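Local coordinates for Sex comb on midleg CG9495-PA (Drosophila melanogaster, PDB 1PK3), which probably acts in transcriptional repression as a Polycomb-group protein, its SAM domain forming a copolymer with that of polyhomeotic, at residues 21-26 with 39-44. The protein carries 1 engineered substitution. Numbering follows the deposited sequence.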
ATOM      1  N   GLU A  21      -3.949   5.817  -5.599  1.00 30.74           N
ATOM      2  CA  GLU A  21      -2.531   6.078  -5.815  1.00 31.40           C
ATOM      3  C   GLU A  21      -1.651   5.136  -4.994  1.00 31.99           C
ATOM      4  O   GLU A  21      -0.559   4.761  -5.430  1.00 30.78           O
ATOM      5  CB  GLU A  21      -2.215   7.539  -5.501  1.00 33.38           C
ATOM      6  CG  GLU A  21      -2.944   8.500  -6.439  1.00 36.39           C
ATOM      7  CD  GLU A  21      -2.632   9.954  -6.163  1.00 37.93           C
ATOM      8  OE1 GLU A  21      -2.713  10.366  -4.988  1.00 38.55           O
ATOM      9  OE2 GLU A  21      -2.317  10.688  -7.124  1.00 41.26           O
ATOM     10  N   VAL A  22      -2.124   4.755  -3.810  1.00 30.74           N
ATOM     11  CA  VAL A  22      -1.377   3.822  -2.966  1.00 29.87           C
ATOM     12  C   VAL A  22      -1.285   2.503  -3.723  1.00 30.50           C
ATOM     13  O   VAL A  22      -0.218   1.891  -3.810  1.00 30.02           O
ATOM     14  CB  VAL A  22      -2.093   3.570  -1.620  1.00 29.37           C
ATOM     15  CG1 VAL A  22      -1.495   2.336  -0.929  1.00 27.11           C
ATOM     16  CG2 VAL A  22      -1.957   4.793  -0.721  1.00 26.98           C
ATOM     17  N   ILE A  23      -2.416   2.076  -4.273  1.00 29.73           N
ATOM     18  CA  ILE A  23      -2.486   0.837  -5.036  1.00 31.46           C
ATOM     19  C   ILE A  23      -1.564   0.940  -6.252  1.00 33.04           C
ATOM     20  O   ILE A  23      -0.866  -0.015  -6.597  1.00 33.09           O
ATOM     21  CB  ILE A  23      -3.945   0.553  -5.468  1.00 31.60           C
ATOM     22  CG1 ILE A  23      -4.793   0.271  -4.221  1.00 31.29           C
ATOM     23  CG2 ILE A  23      -4.003  -0.634  -6.432  1.00 32.44           C
ATOM     24  CD1 ILE A  23      -6.284   0.149  -4.482  1.00 31.57           C
ATOM     25  N   GLN A  24      -1.562   2.108  -6.889  1.00 34.15           N
ATOM     26  CA  GLN A  24      -0.703   2.349  -8.047  1.00 36.38           C
ATOM     27  C   GLN A  24       0.749   2.097  -7.661  1.00 36.38           C
ATOM     28  O   GLN A  24       1.487   1.417  -8.376  1.00 37.23           O
ATOM     29  CB  GLN A  24      -0.839   3.798  -8.521  1.00 36.82           C
ATOM     30  CG  GLN A  24      -1.937   4.038  -9.533  1.00 39.90           C
ATOM     31  CD  GLN A  24      -2.092   5.509  -9.873  1.00 41.61           C
ATOM     32  OE1 GLN A  24      -1.105   6.240  -9.986  1.00 43.71           O
ATOM     33  NE2 GLN A  24      -3.333   5.948 -10.048  1.00 42.73           N
ATOM     34  N   TYR A  25       1.151   2.661  -6.528  1.00 35.99           N
ATOM     35  CA  TYR A  25       2.515   2.512  -6.034  1.00 37.27           C
ATOM     36  C   TYR A  25       2.867   1.045  -5.812  1.00 37.32           C
ATOM     37  O   TYR A  25       3.912   0.571  -6.260  1.00 37.43           O
ATOM     38  CB  TYR A  25       2.689   3.287  -4.724  1.00 36.85           C
ATOM     39  CG  TYR A  25       4.041   3.095  -4.079  1.00 37.84           C
ATOM     40  CD1 TYR A  25       5.211   3.462  -4.742  1.00 38.91           C
ATOM     41  CD2 TYR A  25       4.155   2.524  -2.813  1.00 38.64           C
ATOM     42  CE1 TYR A  25       6.462   3.262  -4.161  1.00 39.63           C
ATOM     43  CE2 TYR A  25       5.402   2.319  -2.223  1.00 39.55           C
ATOM     44  CZ  TYR A  25       6.550   2.690  -2.904  1.00 39.64           C
ATOM     45  OH  TYR A  25       7.787   2.482  -2.333  1.00 39.06           O
ATOM     46  N   ILE A  26       1.987   0.331  -5.119  1.00 36.33           N
ATOM     47  CA  ILE A  26       2.204  -1.080  -4.830  1.00 38.51           C
ATOM     48  C   ILE A  26       2.285  -1.917  -6.105  1.00 40.39           C
ATOM     49  O   ILE A  26       3.238  -2.674  -6.290  1.00 41.59           O
ATOM     50  CB  ILE A  26       1.082  -1.627  -3.927  1.00 38.12           C
ATOM     51  CG1 ILE A  26       1.084  -0.869  -2.598  1.00 37.77           C
ATOM     52  CG2 ILE A  26       1.279  -3.120  -3.682  1.00 37.25           C
ATOM     53  CD1 ILE A  26      -0.115  -1.161  -1.728  1.00 40.07           C
ATOM     54  N   LEU A  39      -7.890  -4.987  -1.032  1.00 32.37           N
ATOM     55  CA  LEU A  39      -7.748  -4.930   0.420  1.00 31.58           C
ATOM     56  C   LEU A  39      -7.543  -3.492   0.853  1.00 29.53           C
ATOM     57  O   LEU A  39      -8.112  -3.050   1.848  1.00 28.13           O
ATOM     58  CB  LEU A  39      -6.558  -5.768   0.898  1.00 33.58           C
ATOM     59  CG  LEU A  39      -6.758  -7.281   0.932  1.00 35.91           C
ATOM     60  CD1 LEU A  39      -5.503  -7.941   1.497  1.00 35.84           C
ATOM     61  CD2 LEU A  39      -7.971  -7.620   1.790  1.00 37.72           C
ATOM     62  N   PHE A  40      -6.728  -2.760   0.098  1.00 28.63           N
ATOM     63  CA  PHE A  40      -6.464  -1.371   0.430  1.00 29.58           C
ATOM     64  C   PHE A  40      -7.706  -0.517   0.232  1.00 28.54           C
ATOM     65  O   PHE A  40      -7.899   0.479   0.924  1.00 27.73           O
ATOM     66  CB  PHE A  40      -5.293  -0.841  -0.398  1.00 31.66           C
ATOM     67  CG  PHE A  40      -3.971  -1.431   0.004  1.00 33.36           C
ATOM     68  CD1 PHE A  40      -3.631  -2.729  -0.363  1.00 35.19           C
ATOM     69  CD2 PHE A  40      -3.095  -0.710   0.810  1.00 31.72           C
ATOM     70  CE1 PHE A  40      -2.434  -3.305   0.072  1.00 37.39           C
ATOM     71  CE2 PHE A  40      -1.896  -1.274   1.251  1.00 36.37           C
ATOM     72  CZ  PHE A  40      -1.566  -2.575   0.882  1.00 36.70           C
ATOM     73  N   ARG A  41      -8.550  -0.910  -0.714  1.00 28.24           N
ATOM     74  CA  ARG A  41      -9.782  -0.174  -0.945  1.00 28.55           C
ATOM     75  C   ARG A  41     -10.736  -0.477   0.205  1.00 28.93           C
ATOM     76  O   ARG A  41     -11.294   0.433   0.817  1.00 29.67           O
ATOM     77  CB  ARG A  41     -10.420  -0.585  -2.276  1.00 30.08           C
ATOM     78  CG  ARG A  41      -9.559  -0.285  -3.485  1.00 28.59           C
ATOM     79  CD  ARG A  41     -10.354  -0.374  -4.784  1.00 32.84           C
ATOM     80  NE  ARG A  41      -9.521  -0.027  -5.930  1.00 32.22           N
ATOM     81  CZ  ARG A  41      -8.767  -0.890  -6.604  1.00 31.72           C
ATOM     82  NH1 ARG A  41      -8.739  -2.171  -6.261  1.00 33.13           N
ATOM     83  NH2 ARG A  41      -8.022  -0.465  -7.614  1.00 33.25           N
ATOM     84  N   LYS A  42     -10.902  -1.762   0.507  1.00 28.55           N
ATOM     85  CA  LYS A  42     -11.798  -2.190   1.576  1.00 29.25           C
ATOM     86  C   LYS A  42     -11.452  -1.573   2.930  1.00 29.64           C
ATOM     87  O   LYS A  42     -12.335  -1.126   3.666  1.00 28.03           O
ATOM     88  CB  LYS A  42     -11.780  -3.719   1.707  1.00 31.95           C
ATOM     89  CG  LYS A  42     -12.649  -4.241   2.842  1.00 37.11           C
ATOM     90  CD  LYS A  42     -12.595  -5.755   2.947  1.00 41.50           C
ATOM     91  CE  LYS A  42     -13.474  -6.256   4.082  1.00 43.51           C
ATOM     92  NZ  LYS A  42     -13.394  -7.737   4.229  1.00 46.07           N
ATOM     93  N   HIS A  43     -10.165  -1.549   3.258  1.00 26.38           N
ATOM     94  CA  HIS A  43      -9.732  -1.003   4.534  1.00 25.66           C
ATOM     95  C   HIS A  43      -9.405   0.485   4.482  1.00 24.64           C
ATOM     96  O   HIS A  43      -8.914   1.067   5.455  1.00 24.40           O
ATOM     97  CB  HIS A  43      -8.567  -1.848   5.061  1.00 25.72           C
ATOM     98  CG  HIS A  43      -8.958  -3.273   5.318  1.00 26.83           C
ATOM     99  ND1 HIS A  43      -9.790  -3.634   6.354  1.00 28.09           N
ATOM    100  CD2 HIS A  43      -8.719  -4.405   4.614  1.00 28.58           C
ATOM    101  CE1 HIS A  43     -10.053  -4.928   6.276  1.00 29.02           C
ATOM    102  NE2 HIS A  43      -9.416  -5.418   5.228  1.00 28.45           N
ATOM    103  N   GLU A  44      -9.709   1.092   3.337  1.00 24.23           N
ATOM    104  CA  GLU A  44      -9.533   2.524   3.109  1.00 25.05           C
ATOM    105  C   GLU A  44      -8.143   3.054   3.447  1.00 23.51           C
ATOM    106  O   GLU A  44      -7.985   4.005   4.212  1.00 22.92           O
ATOM    107  CB  GLU A  44     -10.619   3.278   3.887  1.00 26.46           C
ATOM    108  CG  GLU A  44     -12.027   2.789   3.511  1.00 27.89           C
ATOM    109  CD  GLU A  44     -13.141   3.391   4.358  1.00 31.65           C
ATOM    110  OE1 GLU A  44     -12.847   4.139   5.310  1.00 29.82           O
ATOM    111  OE2 GLU A  44     -14.322   3.102   4.067  1.00 32.19           O
TER
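CG of Phe-40 and CG1 of Ile-26 each stand anti to the carbonyl carbon of their own residue (chi1 -70° for the phenylalanine), which sets the ring and the isoleucine branch pointing at each other. With chi2 of Ile-26 extended (170°), its side chain runs out from helix 19-29 straight at the ring, which approaches from the opposite direction on helix 37-42. The methyl CD1 of Ile-26 ends over one face of the ring, displaced from the middle toward the CZ rim, and lies 3.3 Å from Phe-40 CZ. This is a close CH-pi contact, with the methyl carbon 21° off the ring normal.

One turn earlier the packing spreads out. Val-22 lies across Phe-40 at roughly a right angle, its CG1 3.9 Å from Phe-40 CD2, while Ile-23 slides past the base of the Phe-40 side chain in the opposite direction, its CG1 4.0 Å from Phe-40 CB. Helix 66-78 adds Ile-72 against the same phenylalanine, so Phe-40 joins three helices of the SAM-domain bundle. A leucine in its place would probably cost the methyl of Ile-26 the flat aromatic face it rests on and leave Val-22 less well covered.

At the border of the contact, Ile-23 reaches Arg-41. Its CD1 sits over the centre of the guanidinium face, 3.4 Å from Arg-41 CZ, and also touches the arm at Arg-41 CG, 3.5 Å away. The guanidinium nitrogens have partners outside the two segments: NE makes a salt bridge to Glu-20 OE2 and NH1 another to Asp-38 OD1, which should restrain the group from turning.

Between the two segments, then, cohesion comes from apolar and CH-pi packing, with Arg-41 offering a flat face to Ile-23 while its charge is probably balanced by Glu-20 and Asp-38.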